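Local coordinates for protein phospholipase C-beta (PLC-beta) (Sepia officinalis, PDB 3QR0) that is a multidomain member of the phosphoinositide-specific phospholipase C family, with PH, EF-hand-like, TIM-barrel and C2 modules, and binds a calcium ion, at residues A[404-418]-A[459-471]. Numbering follows the deposited sequence.
With CA (calcium ion), chain B.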
ATOM      1  N   ALA A 404       0.172   2.254  16.785  1.00 22.52           N
ATOM      2  CA  ALA A 404      -0.532   3.414  16.222  1.00 22.13           C
ATOM      3  C   ALA A 404       0.340   4.356  15.398  1.00 22.01           C
ATOM      4  O   ALA A 404      -0.081   4.821  14.342  1.00 21.66           O
ATOM      5  CB  ALA A 404      -1.221   4.197  17.336  1.00 22.37           C
ATOM      6  N   PHE A 405       1.548   4.637  15.882  1.00 22.05           N
ATOM      7  CA  PHE A 405       2.403   5.626  15.247  1.00 22.27           C
ATOM      8  C   PHE A 405       3.771   5.104  14.808  1.00 22.52           C
ATOM      9  O   PHE A 405       4.718   5.880  14.676  1.00 22.49           O
ATOM     10  CB  PHE A 405       2.523   6.848  16.166  1.00 22.62           C
ATOM     11  CG  PHE A 405       1.189   7.395  16.588  1.00 22.61           C
ATOM     12  CD1 PHE A 405       0.362   8.016  15.661  1.00 22.00           C
ATOM     13  CD2 PHE A 405       0.729   7.232  17.887  1.00 22.65           C
ATOM     14  CE1 PHE A 405      -0.888   8.499  16.030  1.00 22.62           C
ATOM     15  CE2 PHE A 405      -0.517   7.712  18.265  1.00 22.93           C
ATOM     16  CZ  PHE A 405      -1.327   8.348  17.338  1.00 23.05           C
ATOM     17  N   LYS A 406       3.864   3.801  14.545  1.00 22.53           N
ATOM     18  CA  LYS A 406       5.113   3.206  14.061  1.00 23.20           C
ATOM     19  C   LYS A 406       5.432   3.586  12.615  1.00 22.94           C
ATOM     20  O   LYS A 406       6.606   3.732  12.271  1.00 23.11           O
ATOM     21  CB  LYS A 406       5.114   1.671  14.206  1.00 23.31           C
ATOM     22  CG  LYS A 406       5.385   1.196  15.617  1.00 25.09           C
ATOM     23  CD  LYS A 406       5.654  -0.321  15.701  1.00 26.20           C
ATOM     24  CE  LYS A 406       7.143  -0.650  15.582  1.00 26.97           C
ATOM     25  NZ  LYS A 406       7.433  -2.092  15.888  1.00 27.28           N
ATOM     26  N   VAL A 407       4.408   3.735  11.772  1.00 22.52           N
ATOM     27  CA  VAL A 407       4.632   4.067  10.359  1.00 22.70           C
ATOM     28  C   VAL A 407       4.137   5.453   9.963  1.00 22.56           C
ATOM     29  O   VAL A 407       4.580   5.989   8.954  1.00 22.49           O
ATOM     30  CB  VAL A 407       4.015   3.020   9.392  1.00 22.44           C
ATOM     31  CG1 VAL A 407       4.389   1.609   9.830  1.00 21.96           C
ATOM     32  CG2 VAL A 407       2.500   3.197   9.286  1.00 23.15           C
ATOM     33  N   SER A 408       3.231   6.024  10.754  1.00 22.85           N
ATOM     34  CA  SER A 408       2.718   7.373  10.518  1.00 22.81           C
ATOM     35  C   SER A 408       2.623   8.136  11.830  1.00 23.57           C
ATOM     36  O   SER A 408       2.200   7.579  12.837  1.00 23.78           O
ATOM     37  CB  SER A 408       1.328   7.299   9.879  1.00 22.66           C
ATOM     38  OG  SER A 408       0.725   8.581   9.800  1.00 21.08           O
ATOM     39  N   ASP A 409       2.993   9.414  11.800  1.00 23.90           N
ATOM     40  CA  ASP A 409       2.851  10.300  12.956  1.00 24.73           C
ATOM     41  C   ASP A 409       1.465  10.935  13.045  1.00 23.99           C
ATOM     42  O   ASP A 409       1.169  11.627  14.022  1.00 24.23           O
ATOM     43  CB  ASP A 409       3.889  11.430  12.894  1.00 25.57           C
ATOM     44  CG  ASP A 409       5.293  10.964  13.230  1.00 28.15           C
ATOM     45  OD1 ASP A 409       5.449   9.934  13.916  1.00 31.37           O
ATOM     46  OD2 ASP A 409       6.249  11.657  12.813  1.00 33.05           O
ATOM     47  N   TYR A 410       0.624  10.719  12.037  1.00 22.67           N
ATOM     48  CA  TYR A 410      -0.629  11.479  11.911  1.00 22.43           C
ATOM     49  C   TYR A 410      -1.803  10.801  12.633  1.00 21.77           C
ATOM     50  O   TYR A 410      -1.766   9.601  12.876  1.00 21.82           O
ATOM     51  CB  TYR A 410      -0.865  11.832  10.429  1.00 22.04           C
ATOM     52  CG  TYR A 410       0.122  12.909  10.024  1.00 22.85           C
ATOM     53  CD1 TYR A 410      -0.168  14.248  10.243  1.00 23.68           C
ATOM     54  CD2 TYR A 410       1.385  12.585   9.527  1.00 22.74           C
ATOM     55  CE1 TYR A 410       0.744  15.245   9.935  1.00 24.32           C
ATOM     56  CE2 TYR A 410       2.312  13.582   9.216  1.00 24.27           C
ATOM     57  CZ  TYR A 410       1.981  14.913   9.422  1.00 24.68           C
ATOM     58  OH  TYR A 410       2.872  15.926   9.127  1.00 24.32           O
ATOM     59  N   PRO A 411      -2.828  11.580  13.025  1.00 21.87           N
ATOM     60  CA  PRO A 411      -3.756  11.096  14.054  1.00 21.69           C
ATOM     61  C   PRO A 411      -4.573   9.853  13.699  1.00 21.35           C
ATOM     62  O   PRO A 411      -4.872   9.595  12.527  1.00 20.75           O
ATOM     63  CB  PRO A 411      -4.683  12.297  14.312  1.00 22.15           C
ATOM     64  CG  PRO A 411      -4.491  13.215  13.160  1.00 22.21           C
ATOM     65  CD  PRO A 411      -3.119  12.970  12.621  1.00 22.12           C
ATOM     66  N   VAL A 412      -4.923   9.103  14.736  1.00 21.04           N
ATOM     67  CA  VAL A 412      -5.721   7.902  14.603  1.00 21.06           C
ATOM     68  C   VAL A 412      -7.105   8.193  15.157  1.00 21.13           C
ATOM     69  O   VAL A 412      -7.246   8.905  16.144  1.00 22.03           O
ATOM     70  CB  VAL A 412      -5.061   6.716  15.337  1.00 21.11           C
ATOM     71  CG1 VAL A 412      -6.054   5.557  15.548  1.00 20.75           C
ATOM     72  CG2 VAL A 412      -3.832   6.251  14.565  1.00 20.42           C
ATOM     73  N   ILE A 413      -8.125   7.673  14.489  1.00 20.98           N
ATOM     74  CA  ILE A 413      -9.503   7.808  14.947  1.00 20.89           C
ATOM     75  C   ILE A 413     -10.039   6.412  15.246  1.00 20.78           C
ATOM     76  O   ILE A 413      -9.970   5.518  14.403  1.00 20.04           O
ATOM     77  CB  ILE A 413     -10.386   8.504  13.885  1.00 21.01           C
ATOM     78  CG1 ILE A 413      -9.888   9.929  13.622  1.00 21.71           C
ATOM     79  CG2 ILE A 413     -11.841   8.542  14.351  1.00 21.06           C
ATOM     80  CD1 ILE A 413     -10.403  10.551  12.302  1.00 22.32           C
ATOM     81  N   LEU A 414     -10.551   6.218  16.456  1.00 21.15           N
ATOM     82  CA  LEU A 414     -11.136   4.941  16.840  1.00 21.26           C
ATOM     83  C   LEU A 414     -12.649   5.061  16.838  1.00 21.62           C
ATOM     84  O   LEU A 414     -13.222   5.824  17.611  1.00 21.92           O
ATOM     85  CB  LEU A 414     -10.649   4.508  18.219  1.00 21.41           C
ATOM     86  CG  LEU A 414      -9.132   4.426  18.405  1.00 21.65           C
ATOM     87  CD1 LEU A 414      -8.808   3.940  19.807  1.00 20.52           C
ATOM     88  CD2 LEU A 414      -8.496   3.520  17.361  1.00 20.41           C
ATOM     89  N   SER A 415     -13.284   4.308  15.948  1.00 21.79           N
ATOM     90  CA  SER A 415     -14.733   4.278  15.832  1.00 22.55           C
ATOM     91  C   SER A 415     -15.273   3.213  16.782  1.00 23.24           C
ATOM     92  O   SER A 415     -15.117   2.009  16.536  1.00 23.09           O
ATOM     93  CB  SER A 415     -15.146   3.990  14.381  1.00 22.18           C
ATOM     94  OG  SER A 415     -16.557   3.907  14.253  1.00 23.65           O
ATOM     95  N   PHE A 416     -15.876   3.667  17.880  1.00 24.25           N
ATOM     96  CA  PHE A 416     -16.504   2.788  18.857  1.00 25.06           C
ATOM     97  C   PHE A 416     -17.958   2.521  18.474  1.00 25.47           C
ATOM     98  O   PHE A 416     -18.746   3.446  18.303  1.00 26.05           O
ATOM     99  CB  PHE A 416     -16.469   3.407  20.258  1.00 25.76           C
ATOM    100  CG  PHE A 416     -15.156   3.235  20.977  1.00 26.92           C
ATOM    101  CD1 PHE A 416     -15.098   2.568  22.191  1.00 29.01           C
ATOM    102  CD2 PHE A 416     -13.979   3.743  20.441  1.00 28.09           C
ATOM    103  CE1 PHE A 416     -13.879   2.411  22.864  1.00 29.61           C
ATOM    104  CE2 PHE A 416     -12.762   3.587  21.100  1.00 28.31           C
ATOM    105  CZ  PHE A 416     -12.714   2.923  22.314  1.00 29.26           C
ATOM    106  N   GLU A 417     -18.304   1.250  18.331  1.00 25.25           N
ATOM    107  CA  GLU A 417     -19.697   0.838  18.291  1.00 25.75           C
ATOM    108  C   GLU A 417     -19.950   0.240  19.668  1.00 26.29           C
ATOM    109  O   GLU A 417     -19.547  -0.885  19.958  1.00 26.13           O
ATOM    110  CB  GLU A 417     -19.935  -0.174  17.179  1.00 25.44           C
ATOM    111  CG  GLU A 417     -21.389  -0.408  16.863  1.00 26.20           C
ATOM    112  CD  GLU A 417     -21.592  -1.606  15.958  1.00 26.29           C
ATOM    113  OE1 GLU A 417     -21.022  -1.617  14.847  1.00 25.31           O
ATOM    114  OE2 GLU A 417     -22.317  -2.537  16.363  1.00 27.07           O
ATOM    115  N   ASN A 418     -20.594   1.027  20.521  1.00 26.84           N
ATOM    116  CA  ASN A 418     -20.636   0.759  21.953  1.00 27.42           C
ATOM    117  C   ASN A 418     -21.932   0.069  22.378  1.00 27.70           C
ATOM    118  O   ASN A 418     -23.007   0.647  22.267  1.00 28.28           O
ATOM    119  CB  ASN A 418     -20.481   2.095  22.680  1.00 28.00           C
ATOM    120  CG  ASN A 418     -20.030   1.943  24.106  1.00 29.44           C
ATOM    121  OD1 ASN A 418     -20.216   0.898  24.733  1.00 30.98           O
ATOM    122  ND2 ASN A 418     -19.444   3.010  24.646  1.00 31.14           N
ATOM    123  N   PRO A 459      -4.436  17.791  10.688  1.00 22.67           N
ATOM    124  CA  PRO A 459      -3.687  16.596  11.068  1.00 22.80           C
ATOM    125  C   PRO A 459      -2.361  16.939  11.760  1.00 23.32           C
ATOM    126  O   PRO A 459      -1.949  16.243  12.694  1.00 23.09           O
ATOM    127  CB  PRO A 459      -3.446  15.885   9.727  1.00 22.24           C
ATOM    128  CG  PRO A 459      -4.549  16.357   8.838  1.00 22.13           C
ATOM    129  CD  PRO A 459      -4.827  17.774   9.264  1.00 22.17           C
ATOM    130  N   TYR A 460      -1.722  18.018  11.315  1.00 24.21           N
ATOM    131  CA  TYR A 460      -0.467  18.478  11.902  1.00 25.24           C
ATOM    132  C   TYR A 460      -0.642  18.849  13.384  1.00 25.89           C
ATOM    133  O   TYR A 460       0.208  18.524  14.215  1.00 25.85           O
ATOM    134  CB  TYR A 460       0.086  19.666  11.108  1.00 25.77           C
ATOM    135  CG  TYR A 460       1.506  20.029  11.470  1.00 27.56           C
ATOM    136  CD1 TYR A 460       2.582  19.319  10.940  1.00 29.15           C
ATOM    137  CD2 TYR A 460       1.776  21.072  12.342  1.00 30.69           C
ATOM    138  CE1 TYR A 460       3.893  19.645  11.276  1.00 30.69           C
ATOM    139  CE2 TYR A 460       3.086  21.408  12.679  1.00 32.10           C
ATOM    140  CZ  TYR A 460       4.133  20.685  12.141  1.00 31.41           C
ATOM    141  OH  TYR A 460       5.428  21.008  12.473  1.00 34.93           O
ATOM    142  N   ASP A 461      -1.757  19.504  13.710  1.00 26.34           N
ATOM    143  CA  ASP A 461      -2.056  19.864  15.100  1.00 27.18           C
ATOM    144  C   ASP A 461      -2.170  18.629  15.978  1.00 26.82           C
ATOM    145  O   ASP A 461      -1.866  18.686  17.165  1.00 26.88           O
ATOM    146  CB  ASP A 461      -3.384  20.628  15.214  1.00 27.75           C
ATOM    147  CG  ASP A 461      -3.350  21.988  14.554  1.00 29.26           C
ATOM    148  OD1 ASP A 461      -2.253  22.582  14.433  1.00 30.62           O
ATOM    149  OD2 ASP A 461      -4.444  22.463  14.162  1.00 30.82           O
ATOM    150  N   LEU A 462      -2.618  17.520  15.386  1.00 25.77           N
ATOM    151  CA  LEU A 462      -2.983  16.331  16.140  1.00 25.59           C
ATOM    152  C   LEU A 462      -2.055  15.138  15.903  1.00 24.98           C
ATOM    153  O   LEU A 462      -2.453  14.000  16.106  1.00 24.02           O
ATOM    154  CB  LEU A 462      -4.428  15.954  15.805  1.00 25.36           C
ATOM    155  CG  LEU A 462      -5.489  16.987  16.201  1.00 26.06           C
ATOM    156  CD1 LEU A 462      -6.871  16.494  15.830  1.00 26.30           C
ATOM    157  CD2 LEU A 462      -5.419  17.297  17.687  1.00 27.46           C
ATOM    158  N   ARG A 463      -0.813  15.400  15.506  1.00 25.06           N
ATOM    159  CA  ARG A 463       0.167  14.334  15.342  1.00 25.11           C
ATOM    160  C   ARG A 463       0.333  13.570  16.649  1.00 25.35           C
ATOM    161  O   ARG A 463       0.333  14.167  17.728  1.00 25.55           O
ATOM    162  CB  ARG A 463       1.522  14.887  14.905  1.00 25.47           C
ATOM    163  CG  ARG A 463       1.596  15.278  13.442  1.00 26.02           C
ATOM    164  CD  ARG A 463       2.927  15.948  13.152  1.00 27.31           C
ATOM    165  NE  ARG A 463       3.045  17.185  13.917  1.00 29.58           N
ATOM    166  CZ  ARG A 463       4.191  17.788  14.232  1.00 31.50           C
ATOM    167  NH1 ARG A 463       5.360  17.283  13.855  1.00 32.04           N
ATOM    168  NH2 ARG A 463       4.162  18.904  14.943  1.00 32.11           N
ATOM    169  N   LYS A 464       0.452  12.249  16.538  1.00 25.16           N
ATOM    170  CA  LYS A 464       0.624  11.363  17.690  1.00 25.82           C
ATOM    171  C   LYS A 464      -0.549  11.433  18.669  1.00 25.45           C
ATOM    172  O   LYS A 464      -0.362  11.257  19.871  1.00 26.14           O
ATOM    173  CB  LYS A 464       1.945  11.670  18.414  1.00 26.62           C
ATOM    174  CG  LYS A 464       3.186  11.556  17.520  1.00 28.99           C
ATOM    175  CD  LYS A 464       3.911  10.244  17.715  1.00 31.44           C
ATOM    176  CE  LYS A 464       4.726  10.239  19.003  1.00 33.51           C
ATOM    177  NZ  LYS A 464       4.910   8.852  19.526  1.00 35.49           N
ATOM    178  N   LYS A 465      -1.752  11.685  18.155  1.00 24.57           N
ATOM    179  CA  LYS A 465      -2.956  11.696  18.982  1.00 24.57           C
ATOM    180  C   LYS A 465      -3.986  10.682  18.489  1.00 23.87           C
ATOM    181  O   LYS A 465      -4.130  10.457  17.281  1.00 23.28           O
ATOM    182  CB  LYS A 465      -3.585  13.091  19.027  1.00 24.99           C
ATOM    183  CG  LYS A 465      -2.685  14.179  19.620  1.00 26.23           C
ATOM    184  CD  LYS A 465      -2.450  13.966  21.103  1.00 27.75           C
ATOM    185  CE  LYS A 465      -1.470  14.976  21.674  1.00 29.71           C
ATOM    186  NZ  LYS A 465      -1.050  14.560  23.034  1.00 31.10           N
ATOM    187  N   ILE A 466      -4.674  10.064  19.447  1.00 23.74           N
ATOM    188  CA  ILE A 466      -5.743   9.109  19.189  1.00 23.41           C
ATOM    189  C   ILE A 466      -7.052   9.782  19.573  1.00 23.76           C
ATOM    190  O   ILE A 466      -7.201  10.263  20.704  1.00 23.87           O
ATOM    191  CB  ILE A 466      -5.554   7.823  20.019  1.00 23.57           C
ATOM    192  CG1 ILE A 466      -4.323   7.053  19.525  1.00 22.98           C
ATOM    193  CG2 ILE A 466      -6.809   6.931  19.941  1.00 23.47           C
ATOM    194  CD1 ILE A 466      -3.774   6.057  20.535  1.00 22.61           C
ATOM    195  N   LEU A 467      -7.977   9.858  18.618  1.00 23.48           N
ATOM    196  CA  LEU A 467      -9.287  10.456  18.847  1.00 24.01           C
ATOM    197  C   LEU A 467     -10.341   9.371  18.983  1.00 23.96           C
ATOM    198  O   LEU A 467     -10.288   8.348  18.287  1.00 23.37           O
ATOM    199  CB  LEU A 467      -9.666  11.410  17.712  1.00 24.16           C
ATOM    200  CG  LEU A 467      -8.919  12.743  17.723  1.00 25.47           C
ATOM    201  CD1 LEU A 467      -7.567  12.583  17.061  1.00 26.31           C
ATOM    202  CD2 LEU A 467      -9.738  13.832  17.028  1.00 27.78           C
ATOM    203  N   ILE A 468     -11.287   9.599  19.888  1.00 24.40           N
ATOM    204  CA  ILE A 468     -12.356   8.651  20.150  1.00 24.86           C
ATOM    205  C   ILE A 468     -13.647   9.133  19.520  1.00 25.06           C
ATOM    206  O   ILE A 468     -14.120  10.226  19.829  1.00 25.27           O
ATOM    207  CB  ILE A 468     -12.622   8.469  21.664  1.00 25.54           C
ATOM    208  CG1 ILE A 468     -11.333   8.105  22.406  1.00 25.99           C
ATOM    209  CG2 ILE A 468     -13.687   7.390  21.880  1.00 25.68           C
ATOM    210  CD1 ILE A 468     -10.668   6.844  21.907  1.00 25.51           C
ATOM    211  N   LYS A 469     -14.211   8.297  18.652  1.00 25.10           N
ATOM    212  CA  LYS A 469     -15.524   8.525  18.065  1.00 25.73           C
ATOM    213  C   LYS A 469     -16.524   7.629  18.792  1.00 26.64           C
ATOM    214  O   LYS A 469     -16.511   6.403  18.639  1.00 26.18           O
ATOM    215  CB  LYS A 469     -15.501   8.220  16.566  1.00 25.30           C
ATOM    216  CG  LYS A 469     -16.871   8.173  15.890  1.00 25.95           C
ATOM    217  CD  LYS A 469     -16.764   7.654  14.463  1.00 26.09           C
ATOM    218  CE  LYS A 469     -18.099   7.136  13.942  1.00 26.76           C
ATOM    219  NZ  LYS A 469     -18.638   5.982  14.739  1.00 28.59           N
ATOM    220  N   ASN A 470     -17.375   8.259  19.594  1.00 27.98           N
ATOM    221  CA  ASN A 470     -18.386   7.574  20.387  1.00 29.24           C
ATOM    222  C   ASN A 470     -19.513   8.551  20.667  1.00 30.57           C
ATOM    223  O   ASN A 470     -19.290   9.764  20.695  1.00 30.38           O
ATOM    224  CB  ASN A 470     -17.778   7.078  21.701  1.00 29.44           C
ATOM    225  CG  ASN A 470     -18.689   6.122  22.455  1.00 30.59           C
ATOM    226  OD1 ASN A 470     -18.573   4.905  22.320  1.00 30.66           O
ATOM    227  ND2 ASN A 470     -19.594   6.668  23.263  1.00 30.59           N
ATOM    228  N   LYS A 471     -20.720   8.030  20.865  1.00 31.96           N
ATOM    229  CA  LYS A 471     -21.854   8.868  21.240  1.00 33.68           C
ATOM    230  C   LYS A 471     -21.485   9.679  22.477  1.00 35.11           C
ATOM    231  O   LYS A 471     -20.749   9.196  23.344  1.00 34.54           O
ATOM    232  CB  LYS A 471     -23.094   8.019  21.532  1.00 34.11           C
ATOM    233  CG  LYS A 471     -23.707   7.353  20.305  1.00 34.19           C
ATOM    234  CD  LYS A 471     -24.633   6.197  20.685  1.00 35.18           C
ATOM    235  CE  LYS A 471     -25.897   6.671  21.381  1.00 35.95           C
ATOM    236  NZ  LYS A 471     -26.880   5.549  21.543  1.00 36.40           N
TER
HETATM  237 CA    CA B1000     -19.296  -2.713  13.641  1.00 22.54          CA
HETATM  238  O   HOH W   1     -19.229   5.773  17.420  1.00 38.12           O
HETATM  239  O   HOH W   2     -20.974  -4.358  12.919  1.00 20.83           O
HETATM  240  O   HOH W   3     -20.157  -2.234  11.414  1.00 21.27           O
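Leu414 and Leu467 sit on neighbouring parallel strands, 412-418 and 466-469, whose short axes approach to 4.6 Å and are inclined by 24°. Val412 N to Lys465 O starts a backbone ladder that alternates through Leu467 N to Val412 O, Leu414 N to Leu467 O and Lys469 N to Leu414 O, and ends with Phe416 N to Lys469 O. On one face of this buried pair Leu414 CD1 lies 3.6 Å from Ile466 CG2 and also meets CD1 of Ile468; Phe436 of helix 422-436 packs against Leu414 and Ile466. Across the sheet, Lys469 reaches out extended, then bends at its last torsion (chi4 -61°), which brings NZ back to Ser415 OG at 3.0 Å. The same ammonium group donates to a water that in turn donates to Lys469 O. Farther on, Asn418 ND2 gives a hydrogen bond of 3.1 Å to Asn470 OD1, tilted 23° from the plane of that carbonyl. Packing stays tight before the strands: Pro411 wedges against Leu462 and Pro459, its CB 3.3 Å from Leu462 O. Lys464 CA sits over one face of the Phe405 ring, 3.6 Å from its centroid, while Ala404 CB lies against the rim of the opposite face. The loose, solvent side is confined to the outer parts of Asp409, Arg463 and Lys464. Lys464 N bonds to Asp409 O, yet the charged groups of these two exposed residues stay apart. Arg463 lays CG over the rim of one Tyr410 face, a CH-pi contact, and its NE holds Tyr460 O at 3.2 Å. Glu417 points away from 459-471; its OE1 binds calcium at 2.4 Å, alongside Asn339, Glu368 and Asp370. With helix 422-436 in the intervening chain, the pair is a beta-alpha-beta crossover in the X half of the TIM barrel, its calcium site at the C-terminal strand ends.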